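Local coordinates for core protein VP4 (Bluetongue virus, PDB 2JHP) that caps the viral mRNA, acting as a multifunctional RNA-capping enzyme within the inner core of the virion, at residues 212-215 with 216-219; 344-347 with 348-352; 371-375 with 376-380; 385-388 with 389-393. All blocks are in the same frame, centred on the assembly; numbering follows the deposited sequence.

Contact 1 (212-215 with 216-219); sequences PGRF and RRVL
R217 folds back over R214 at the end of the short helix 212-216, just ahead of strand 219-223 in a seven-stranded sheet with the 3-2-1-4-5-7-6 strand order of class I methyltransferases. The R217 guanidinium lays one face on R214 CA, with CZ 3.7 Å from that carbon, while its NH2 comes within 3.6 Å of R214 CB. A bend at chi3 (-40°) turns the R217 chain back along the helix instead of letting it run straight out. R214 NE lies 4.3 Å from R217 NH2; the R214 end is turned to the bound guanine, its NH1 donating to O6 of the base. R216 bends back at chi3 over P212, its NH2 3.6 Å from P212 CB. Behind these side chains the backbone keeps helical bonding, R216 N to P212 O (2.9 Å) and R217 N to G213 O (3.1 Å). F215 reaches inward to the flank of helix 202-210 and stacks on W220, whose NE1 bonds F215 O. That carbonyl has a second donor where the chain leaves the helix: V218 N, 3.0 Å from F215 O, arriving from above the carbonyl plane.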
loop_
_atom_site.group_PDB
_atom_site.type_symbol
_atom_site.label_atom_id
_atom_site.label_comp_id
_atom_site.label_asym_id
_atom_site.label_seq_id
_atom_site.Cartn_x
_atom_site.Cartn_y
_atom_site.Cartn_z
ATOM N N PRO A 212 17.044 -1.016 -12.574
ATOM C CA PRO A 212 18.409 -1.284 -12.085
ATOM C C PRO A 212 18.452 -2.350 -10.988
ATOM O O PRO A 212 19.257 -3.278 -11.068
ATOM C CB PRO A 212 18.869 0.072 -11.519
ATOM C CG PRO A 212 18.009 1.099 -12.191
ATOM C CD PRO A 212 16.728 0.426 -12.610
ATOM N N GLY A 213 17.571 -2.213 -9.996
ATOM C CA GLY A 213 17.556 -3.062 -8.803
ATOM C C GLY A 213 17.484 -4.551 -9.088
ATOM O O GLY A 213 18.454 -5.289 -8.850
ATOM N N ARG A 214 16.344 -4.998 -9.613
ATOM C CA ARG A 214 16.159 -6.416 -9.881
ATOM C C ARG A 214 17.057 -6.956 -10.976
ATOM O O ARG A 214 17.323 -8.163 -11.014
ATOM C CB ARG A 214 14.697 -6.794 -10.126
ATOM C CG ARG A 214 13.886 -5.820 -10.903
ATOM C CD ARG A 214 12.429 -6.259 -10.875
ATOM N NE ARG A 214 11.833 -6.214 -9.539
ATOM C CZ ARG A 214 10.588 -5.810 -9.283
ATOM N NH1 ARG A 214 9.794 -5.405 -10.273
ATOM N NH2 ARG A 214 10.130 -5.795 -8.032
ATOM N N PHE A 215 17.542 -6.076 -11.851
ATOM C CA PHE A 215 18.602 -6.474 -12.771
ATOM C C PHE A 215 19.868 -6.871 -12.002
ATOM O O PHE A 215 20.345 -8.002 -12.134
ATOM C CB PHE A 215 18.916 -5.396 -13.806
ATOM C CG PHE A 215 20.035 -5.779 -14.731
ATOM C CD1 PHE A 215 19.806 -6.656 -15.794
ATOM C CD2 PHE A 215 21.332 -5.294 -14.524
ATOM C CE1 PHE A 215 20.842 -7.031 -16.655
ATOM C CE2 PHE A 215 22.383 -5.654 -15.379
ATOM C CZ PHE A 215 22.137 -6.524 -16.450
ATOM N N ARG A 216 20.381 -5.948 -11.188
ATOM C CA ARG A 216 21.604 -6.184 -10.411
ATOM C C ARG A 216 21.556 -7.412 -9.494
ATOM O O ARG A 216 22.562 -8.106 -9.349
ATOM C CB ARG A 216 22.014 -4.941 -9.618
ATOM C CG ARG A 216 23.075 -4.111 -10.323
ATOM C CD ARG A 216 23.840 -3.192 -9.362
ATOM N NE ARG A 216 23.229 -1.876 -9.115
ATOM C CZ ARG A 216 22.368 -1.236 -9.916
ATOM N NH1 ARG A 216 21.971 -1.765 -11.077
ATOM N NH2 ARG A 216 21.903 -0.044 -9.552
ATOM N N ARG A 217 20.393 -7.685 -8.898
ATOM C CA ARG A 217 20.242 -8.820 -7.981
ATOM C C ARG A 217 20.164 -10.190 -8.695
ATOM O O ARG A 217 20.044 -11.239 -8.044
ATOM C CB ARG A 217 19.023 -8.629 -7.077
ATOM C CG ARG A 217 19.021 -7.376 -6.206
ATOM C CD ARG A 217 17.902 -7.426 -5.153
ATOM N NE ARG A 217 16.647 -7.988 -5.677
ATOM C CZ ARG A 217 15.682 -7.293 -6.288
ATOM N NH1 ARG A 217 15.795 -5.976 -6.465
ATOM N NH2 ARG A 217 14.590 -7.923 -6.720
ATOM N N VAL A 218 20.240 -10.187 -10.024
ATOM C CA VAL A 218 20.082 -11.421 -10.778
ATOM C C VAL A 218 21.361 -11.799 -11.515
ATOM O O VAL A 218 22.049 -10.934 -12.054
ATOM C CB VAL A 218 18.878 -11.316 -11.739
ATOM C CG1 VAL A 218 18.958 -12.348 -12.870
ATOM C CG2 VAL A 218 17.581 -11.453 -10.954
ATOM N N LEU A 219 21.692 -13.086 -11.506
ATOM C CA LEU A 219 22.770 -13.587 -12.347
ATOM C C LEU A 219 22.213 -14.090 -13.687
ATOM O O LEU A 219 21.407 -15.020 -13.736
ATOM C CB LEU A 219 23.598 -14.661 -11.633
ATOM C CG LEU A 219 24.772 -15.229 -12.442
ATOM C CD1 LEU A 219 25.727 -14.119 -12.891
ATOM C CD2 LEU A 219 25.522 -16.328 -11.674
#

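Contact 2 (344-347 with 348-352); sequences GYSH and VDRHM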
loop_
_atom_site.group_PDB
_atom_site.type_symbol
_atom_site.label_atom_id
_atom_site.label_comp_id
_atom_site.label_asym_id
_atom_site.label_seq_id
_atom_site.Cartn_x
_atom_site.Cartn_y
_atom_site.Cartn_z
ATOM N N GLY A 344 11.771 -27.140 -7.805
ATOM C CA GLY A 344 13.039 -26.426 -7.857
ATOM C C GLY A 344 12.945 -25.367 -6.781
ATOM O O GLY A 344 11.864 -24.814 -6.553
ATOM N N TYR A 345 14.054 -25.095 -6.094
ATOM C CA TYR A 345 14.030 -24.135 -4.994
ATOM C C TYR A 345 13.418 -22.804 -5.441
ATOM O O TYR A 345 13.668 -22.333 -6.557
ATOM C CB TYR A 345 15.422 -23.946 -4.390
ATOM C CG TYR A 345 15.426 -23.047 -3.187
ATOM C CD1 TYR A 345 15.718 -21.695 -3.315
ATOM C CD2 TYR A 345 15.110 -23.537 -1.921
ATOM C CE1 TYR A 345 15.715 -20.846 -2.206
ATOM C CE2 TYR A 345 15.100 -22.697 -0.803
ATOM C CZ TYR A 345 15.409 -21.354 -0.955
ATOM O OH TYR A 345 15.415 -20.513 0.133
ATOM N N SER A 346 12.596 -22.227 -4.562
ATOM C CA SER A 346 11.875 -20.986 -4.841
ATOM C C SER A 346 11.603 -20.216 -3.557
ATOM O O SER A 346 11.189 -20.794 -2.558
ATOM C CB SER A 346 10.557 -21.278 -5.560
ATOM O OG SER A 346 9.737 -20.124 -5.609
ATOM N N HIS A 347 11.831 -18.907 -3.595
ATOM C CA HIS A 347 11.539 -18.044 -2.452
ATOM C C HIS A 347 10.037 -17.743 -2.331
ATOM O O HIS A 347 9.588 -17.211 -1.320
ATOM C CB HIS A 347 12.339 -16.745 -2.536
ATOM C CG HIS A 347 13.813 -16.949 -2.688
ATOM N ND1 HIS A 347 14.623 -17.380 -1.650
ATOM C CD2 HIS A 347 14.631 -16.762 -3.751
ATOM C CE1 HIS A 347 15.873 -17.451 -2.076
ATOM N NE2 HIS A 347 15.903 -17.084 -3.348
ATOM N N VAL A 348 9.272 -18.090 -3.360
ATOM C CA VAL A 348 7.826 -17.927 -3.337
ATOM C C VAL A 348 7.170 -19.291 -3.484
ATOM O O VAL A 348 7.470 -20.037 -4.429
ATOM C CB VAL A 348 7.322 -16.993 -4.474
ATOM C CG1 VAL A 348 5.797 -17.002 -4.560
ATOM C CG2 VAL A 348 7.822 -15.568 -4.262
ATOM N N ASP A 349 6.267 -19.599 -2.555
ATOM C CA ASP A 349 5.469 -20.812 -2.653
ATOM C C ASP A 349 4.421 -20.718 -3.784
ATOM O O ASP A 349 3.327 -20.159 -3.603
ATOM C CB ASP A 349 4.812 -21.142 -1.309
ATOM C CG ASP A 349 4.074 -22.453 -1.333
ATOM O OD1 ASP A 349 4.090 -23.128 -2.390
ATOM O OD2 ASP A 349 3.474 -22.802 -0.294
ATOM N N ARG A 350 4.770 -21.278 -4.939
ATOM C CA ARG A 350 3.874 -21.298 -6.079
ATOM C C ARG A 350 3.147 -22.628 -6.232
ATOM O O ARG A 350 2.651 -22.925 -7.305
ATOM C CB ARG A 350 4.636 -20.961 -7.365
ATOM C CG ARG A 350 5.137 -19.525 -7.431
ATOM C CD ARG A 350 5.891 -19.244 -8.700
ATOM N NE ARG A 350 6.456 -17.904 -8.641
ATOM C CZ ARG A 350 7.700 -17.625 -8.249
ATOM N NH1 ARG A 350 8.541 -18.600 -7.889
ATOM N NH2 ARG A 350 8.099 -16.362 -8.214
ATOM N N HIS A 351 3.044 -23.413 -5.162
ATOM C CA HIS A 351 2.377 -24.716 -5.270
ATOM C C HIS A 351 0.924 -24.617 -5.741
ATOM O O HIS A 351 0.455 -25.501 -6.445
ATOM C CB HIS A 351 2.567 -25.600 -4.017
ATOM C CG HIS A 351 1.537 -25.406 -2.941
ATOM N ND1 HIS A 351 0.580 -26.358 -2.650
ATOM C CD2 HIS A 351 1.343 -24.401 -2.053
ATOM C CE1 HIS A 351 -0.171 -25.938 -1.647
ATOM N NE2 HIS A 351 0.273 -24.754 -1.263
ATOM N N MET A 352 0.244 -23.518 -5.413
ATOM C CA MET A 352 -1.137 -23.284 -5.864
ATOM C C MET A 352 -1.291 -23.273 -7.380
ATOM O O MET A 352 -2.347 -23.628 -7.897
ATOM C CB MET A 352 -1.724 -22.002 -5.259
ATOM C CG MET A 352 -2.168 -22.124 -3.787
ATOM S SD MET A 352 -3.050 -23.658 -3.404
ATOM C CE MET A 352 -3.477 -23.376 -1.681
#
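S346 OG donates to V348 O, 2.6 Å away, bridging the bend of a loop that runs between strands 335-341 and 357-362. The hydroxyl is placed there by chi1 of 169°, which swings OG to the far side of CB from the backbone N, and it meets V348 O with a 24° tilt from the carbonyl plane. R350 NH1 lies 3.0 Å from the same OG, but at an angle too poor for a bond. R350 reaches this point on a chain extended from CG to NE, and V348 CB covers one face of its guanidinium, 3.7 Å above the plane and toward the rim. The group's firm partners surround it: NE bonds L390 O, NH2 bonds H391 ND1 and S189 OG, and NH1 forms a salt bridge with E259. E259 does double duty, its other carboxylate oxygen accepting from H347 N, while H347 NE2 is bonded to E191. Further along, D349 OD1 accepts from H351 N at 3.0 Å, an Asx turn. The charge of this buried arginine is probably balanced, at least in part, by E259, which probably fixes the positions of R350 and the H347 backbone together.

Contact 3 (371-375 with 376-380); sequences ELYHG and RDRGR
R378 comes up against Y373 at a slant, the guanidinium and phenol ring planes 46° apart. The touching atom is NH2, which sits at the edge of the ring, in its plane, 3.9 Å from Y373 CD1. The backbone of the tyrosine helps hold this pose: R378 NE donates to Y373 O across 3.0 Å, with the oxygen in the guanidinium plane although the donor stands above the plane of the carbonyl. F170 is the other holder, making a cation-pi contact with R378 and accepting from its NH2 through F170 O. A bend at chi3 (53°) turns the arginine's end toward the helix terminus. One face of the guanidinium then lies under L372 O, 3.6 Å from its plane, and R378 CD passes 3.5 Å from H374 O. The carbonyls of L372, Y373 and H374 thus gather round one arginine at the C-terminal end of helix 363-373, where a positive group would probably be favoured by the helix dipole. The chain leaves that helix at H374 and enters a type I beta turn from G375 to R378, closed by R378 N to G375 O at 2.8 Å; the backbone angles of G375 call for a glycine. G379 follows as the N-cap position of helix 380-391. The Y373 ring has L372 CB over its centre, and its OH bonds T168 O.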
loop_
_atom_site.group_PDB
_atom_site.type_symbol
_atom_site.label_atom_id
_atom_site.label_comp_id
_atom_site.label_asym_id
_atom_site.label_seq_id
_atom_site.Cartn_x
_atom_site.Cartn_y
_atom_site.Cartn_z
ATOM N N GLU A 371 -6.815 -11.452 -29.936
ATOM C CA GLU A 371 -7.771 -10.450 -30.428
ATOM C C GLU A 371 -8.403 -9.614 -29.320
ATOM O O GLU A 371 -8.784 -8.467 -29.551
ATOM C CB GLU A 371 -8.870 -11.128 -31.235
ATOM C CG GLU A 371 -8.333 -11.926 -32.399
ATOM C CD GLU A 371 -9.271 -13.028 -32.843
ATOM O OE1 GLU A 371 -10.480 -12.986 -32.492
ATOM O OE2 GLU A 371 -8.791 -13.940 -33.551
ATOM N N LEU A 372 -8.519 -10.194 -28.129
ATOM C CA LEU A 372 -9.125 -9.504 -26.998
ATOM C C LEU A 372 -8.138 -8.635 -26.217
ATOM O O LEU A 372 -8.516 -7.573 -25.736
ATOM C CB LEU A 372 -9.803 -10.495 -26.038
ATOM C CG LEU A 372 -11.137 -11.152 -26.413
ATOM C CD1 LEU A 372 -11.534 -12.182 -25.358
ATOM C CD2 LEU A 372 -12.233 -10.118 -26.572
ATOM N N TYR A 373 -6.883 -9.072 -26.096
ATOM C CA TYR A 373 -5.952 -8.416 -25.172
ATOM C C TYR A 373 -4.719 -7.739 -25.784
ATOM O O TYR A 373 -4.182 -6.801 -25.199
ATOM C CB TYR A 373 -5.561 -9.377 -24.032
ATOM C CG TYR A 373 -6.755 -10.002 -23.341
ATOM C CD1 TYR A 373 -7.673 -9.219 -22.633
ATOM C CD2 TYR A 373 -6.978 -11.369 -23.412
ATOM C CE1 TYR A 373 -8.782 -9.790 -22.011
ATOM C CE2 TYR A 373 -8.083 -11.950 -22.792
ATOM C CZ TYR A 373 -8.980 -11.160 -22.095
ATOM O OH TYR A 373 -10.069 -11.761 -21.492
ATOM N N HIS A 374 -4.271 -8.201 -26.946
ATOM C CA HIS A 374 -3.115 -7.591 -27.617
ATOM C C HIS A 374 -3.413 -6.206 -28.233
ATOM O O HIS A 374 -4.573 -5.803 -28.390
ATOM C CB HIS A 374 -2.549 -8.537 -28.682
ATOM C CG HIS A 374 -1.774 -9.692 -28.131
ATOM N ND1 HIS A 374 -0.827 -10.367 -28.871
ATOM C CD2 HIS A 374 -1.796 -10.289 -26.916
ATOM C CE1 HIS A 374 -0.309 -11.338 -28.141
ATOM N NE2 HIS A 374 -0.882 -11.314 -26.950
ATOM N N GLY A 375 -2.349 -5.487 -28.582
ATOM C CA GLY A 375 -2.462 -4.154 -29.160
ATOM C C GLY A 375 -1.397 -3.236 -28.601
ATOM O O GLY A 375 -1.131 -3.245 -27.397
ATOM N N ARG A 376 -0.790 -2.434 -29.472
ATOM C CA ARG A 376 0.277 -1.521 -29.063
ATOM C C ARG A 376 -0.229 -0.443 -28.097
ATOM O O ARG A 376 0.566 0.251 -27.476
ATOM C CB ARG A 376 0.976 -0.901 -30.283
ATOM C CG ARG A 376 2.500 -0.778 -30.154
ATOM C CD ARG A 376 2.930 0.437 -29.333
ATOM N NE ARG A 376 4.134 0.176 -28.540
ATOM C CZ ARG A 376 4.144 -0.397 -27.333
ATOM N NH1 ARG A 376 3.014 -0.792 -26.756
ATOM N NH2 ARG A 376 5.295 -0.584 -26.697
ATOM N N ASP A 377 -1.547 -0.313 -27.966
ATOM C CA ASP A 377 -2.132 0.567 -26.953
ATOM C C ASP A 377 -2.683 -0.180 -25.733
ATOM O O ASP A 377 -3.392 0.404 -24.923
ATOM C CB ASP A 377 -3.204 1.480 -27.558
ATOM C CG ASP A 377 -4.111 0.760 -28.559
ATOM O OD1 ASP A 377 -4.639 1.446 -29.468
ATOM O OD2 ASP A 377 -4.298 -0.473 -28.450
ATOM N N ARG A 378 -2.359 -1.464 -25.607
ATOM C CA ARG A 378 -2.794 -2.257 -24.449
ATOM C C ARG A 378 -1.613 -2.838 -23.693
ATOM O O ARG A 378 -0.494 -2.869 -24.199
ATOM C CB ARG A 378 -3.761 -3.380 -24.864
ATOM C CG ARG A 378 -5.075 -2.883 -25.503
ATOM C CD ARG A 378 -6.085 -4.015 -25.761
ATOM N NE ARG A 378 -6.355 -4.819 -24.556
ATOM C CZ ARG A 378 -7.313 -4.572 -23.661
ATOM N NH1 ARG A 378 -8.135 -3.544 -23.805
ATOM N NH2 ARG A 378 -7.454 -5.365 -22.612
ATOM N N GLY A 379 -1.858 -3.273 -22.467
ATOM C CA GLY A 379 -0.861 -4.055 -21.756
ATOM C C GLY A 379 -0.522 -3.662 -20.335
ATOM O O GLY A 379 -0.067 -4.508 -19.573
ATOM N N ARG A 380 -0.727 -2.396 -19.975
ATOM C CA ARG A 380 -0.273 -1.887 -18.675
ATOM C C ARG A 380 -0.858 -2.678 -17.516
ATOM O O ARG A 380 -0.128 -3.186 -16.664
ATOM C CB ARG A 380 -0.575 -0.387 -18.529
ATOM C CG ARG A 380 -0.172 0.215 -17.189
ATOM C CD ARG A 380 -0.155 1.729 -17.251
ATOM N NE ARG A 380 0.041 2.315 -15.928
ATOM C CZ ARG A 380 -0.893 2.968 -15.241
ATOM N NH1 ARG A 380 -2.106 3.146 -15.749
ATOM N NH2 ARG A 380 -0.608 3.449 -14.041
#

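Contact 4 (385-388 with 389-393); sequences RLFE and HLHIV. With GUN (guanine), chain D.
F387 and H391, one turn apart on helix 380-391, come together with F387 CG anti to its backbone N (chi1 -168°) and H391 CG beside its own (chi1 -57°). The two side chains cross at about a right angle, with ring planes 67° apart and H391 CD2 3.5 Å from F387 CD1. CD2 also comes within 3.1 Å of F387 O. One face of the F387 ring is covered by the bound guanine, whose N1 sits 3.8 Å above the ring's centre; F387 is thus one wall of that pocket, with R214, D184 and N141 supplying hydrogen bonds to the base. E388 and I392 run side by side in the same direction, E388 CB 3.8 Å from I392 CD1, while E388 OE2 is held by K384 and by A137 N. The backbone bond of L390 N to L386 O is sound at 2.9 Å; H391 N to F387 O and I392 N to E388 O are weak, and strand 393-394 comes next. On H391 the second-shell partners differ in kind: ND1 faces an arginine donor, R350 NH2, and NE2 faces the carbonyl of Y185. That pairing is consistent with a neutral imidazole carrying its proton on NE2, buried behind the aromatic wall of the guanine site.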
loop_
_atom_site.group_PDB
_atom_site.type_symbol
_atom_site.label_atom_id
_atom_site.label_comp_id
_atom_site.label_asym_id
_atom_site.label_seq_id
_atom_site.Cartn_x
_atom_site.Cartn_y
_atom_site.Cartn_z
ATOM N N ARG A 385 -1.280 -7.424 -13.551
ATOM C CA ARG A 385 -2.003 -8.629 -13.159
ATOM C C ARG A 385 -1.225 -9.936 -13.330
ATOM O O ARG A 385 -1.422 -10.879 -12.561
ATOM C CB ARG A 385 -3.296 -8.737 -13.953
ATOM C CG ARG A 385 -4.406 -7.839 -13.481
ATOM C CD ARG A 385 -5.711 -8.420 -13.968
ATOM N NE ARG A 385 -6.717 -7.408 -14.279
ATOM C CZ ARG A 385 -7.818 -7.656 -14.979
ATOM N NH1 ARG A 385 -8.044 -8.885 -15.440
ATOM N NH2 ARG A 385 -8.687 -6.683 -15.219
ATOM N N LEU A 386 -0.377 -10.006 -14.353
ATOM C CA LEU A 386 0.478 -11.164 -14.545
ATOM C C LEU A 386 1.493 -11.204 -13.393
ATOM O O LEU A 386 1.632 -12.202 -12.699
ATOM C CB LEU A 386 1.183 -11.103 -15.914
ATOM C CG LEU A 386 0.401 -11.332 -17.217
ATOM C CD1 LEU A 386 1.251 -10.991 -18.438
ATOM C CD2 LEU A 386 -0.090 -12.766 -17.338
ATOM N N PHE A 387 2.182 -10.092 -13.201
ATOM C CA PHE A 387 3.132 -9.923 -12.125
ATOM C C PHE A 387 2.573 -10.405 -10.790
ATOM O O PHE A 387 3.189 -11.239 -10.127
ATOM C CB PHE A 387 3.520 -8.439 -12.027
ATOM C CG PHE A 387 4.698 -8.174 -11.139
ATOM C CD1 PHE A 387 5.899 -8.829 -11.347
ATOM C CD2 PHE A 387 4.612 -7.237 -10.115
ATOM C CE1 PHE A 387 6.987 -8.581 -10.544
ATOM C CE2 PHE A 387 5.707 -6.961 -9.308
ATOM C CZ PHE A 387 6.901 -7.635 -9.525
ATOM N N GLU A 388 1.404 -9.880 -10.415
ATOM C CA GLU A 388 0.765 -10.194 -9.136
ATOM C C GLU A 388 0.326 -11.654 -9.041
ATOM O O GLU A 388 0.347 -12.259 -7.963
ATOM C CB GLU A 388 -0.446 -9.298 -8.918
ATOM C CG GLU A 388 -0.110 -7.808 -8.722
ATOM C CD GLU A 388 -1.320 -6.881 -8.876
ATOM O OE1 GLU A 388 -2.376 -7.332 -9.384
ATOM O OE2 GLU A 388 -1.210 -5.694 -8.483
ATOM N N HIS A 389 -0.071 -12.224 -10.171
ATOM C CA HIS A 389 -0.576 -13.569 -10.160
ATOM C C HIS A 389 0.547 -14.584 -10.035
ATOM O O HIS A 389 0.399 -15.617 -9.373
ATOM C CB HIS A 389 -1.441 -13.857 -11.383
ATOM C CG HIS A 389 -2.139 -15.175 -11.303
ATOM N ND1 HIS A 389 -1.909 -16.195 -12.200
ATOM C CD2 HIS A 389 -3.010 -15.667 -10.387
ATOM C CE1 HIS A 389 -2.636 -17.246 -11.864
ATOM N NE2 HIS A 389 -3.307 -16.954 -10.763
ATOM N N LEU A 390 1.667 -14.289 -10.673
ATOM C CA LEU A 390 2.795 -15.197 -10.660
ATOM C C LEU A 390 3.517 -15.204 -9.308
ATOM O O LEU A 390 3.984 -16.259 -8.858
ATOM C CB LEU A 390 3.761 -14.884 -11.808
ATOM C CG LEU A 390 3.227 -15.132 -13.235
ATOM C CD1 LEU A 390 4.260 -14.770 -14.275
ATOM C CD2 LEU A 390 2.747 -16.574 -13.466
ATOM N N HIS A 391 3.556 -14.045 -8.648
ATOM C CA HIS A 391 4.503 -13.809 -7.569
ATOM C C HIS A 391 3.892 -13.572 -6.187
ATOM O O HIS A 391 4.624 -13.284 -5.245
ATOM C CB HIS A 391 5.442 -12.639 -7.945
ATOM C CG HIS A 391 6.180 -12.853 -9.230
ATOM N ND1 HIS A 391 7.029 -13.916 -9.426
ATOM C CD2 HIS A 391 6.195 -12.141 -10.381
ATOM C CE1 HIS A 391 7.531 -13.857 -10.645
ATOM N NE2 HIS A 391 7.042 -12.786 -11.244
ATOM N N ILE A 392 2.571 -13.675 -6.070
ATOM C CA ILE A 392 1.889 -13.523 -4.776
ATOM C C ILE A 392 1.198 -14.835 -4.431
ATOM O O ILE A 392 0.515 -15.435 -5.268
ATOM C CB ILE A 392 0.818 -12.397 -4.811
ATOM C CG1 ILE A 392 1.472 -11.018 -4.846
ATOM C CG2 ILE A 392 -0.149 -12.501 -3.630
ATOM C CD1 ILE A 392 0.551 -9.897 -5.323
ATOM N N VAL A 393 1.379 -15.289 -3.199
ATOM C CA VAL A 393 0.635 -16.447 -2.738
ATOM C C VAL A 393 -0.810 -16.042 -2.483
ATOM O O VAL A 393 -1.096 -15.128 -1.713
ATOM C CB VAL A 393 1.247 -17.088 -1.471
ATOM C CG1 VAL A 393 0.576 -18.434 -1.194
ATOM C CG2 VAL A 393 2.749 -17.271 -1.646
HETATM N N9 GUN D . 3.135 -2.902 -12.334
HETATM C C8 GUN D . 3.534 -2.137 -11.314
HETATM N N7 GUN D . 4.780 -2.468 -10.969
HETATM C C5 GUN D . 5.181 -3.445 -11.774
HETATM C C6 GUN D . 6.372 -4.159 -11.866
HETATM O O6 GUN D . 7.307 -3.921 -11.099
HETATM N N1 GUN D . 6.481 -5.152 -12.855
HETATM C C2 GUN D . 5.372 -5.382 -13.704
HETATM N N2 GUN D . 5.443 -6.314 -14.637
HETATM N N3 GUN D . 4.235 -4.671 -13.592
HETATM C C4 GUN D . 4.129 -3.719 -12.649
#

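In the fold
Contact 4 is the most buried of the four; contacts 1, 2 and 3 each mix buried with exposed residues. Contacts 1 and 4 meet at the same guanine, R214 NH1 packing 3.7 Å from F387 CZ; contact 1 gives the base a hydrogen bond and contact 4 a ring face. R350 of contact 2 reaches the end of helix 380-391 in contact 4. Contact 3 touches none of the others, though its turn leads straight into the helix that carries contact 4. Exposed arginines folded along a short helix mark contact 1, salt-bridged loop polarity contact 2, helix-end carbonyls meeting an arginine contact 3, and hydrophobic and ring packing contact 4.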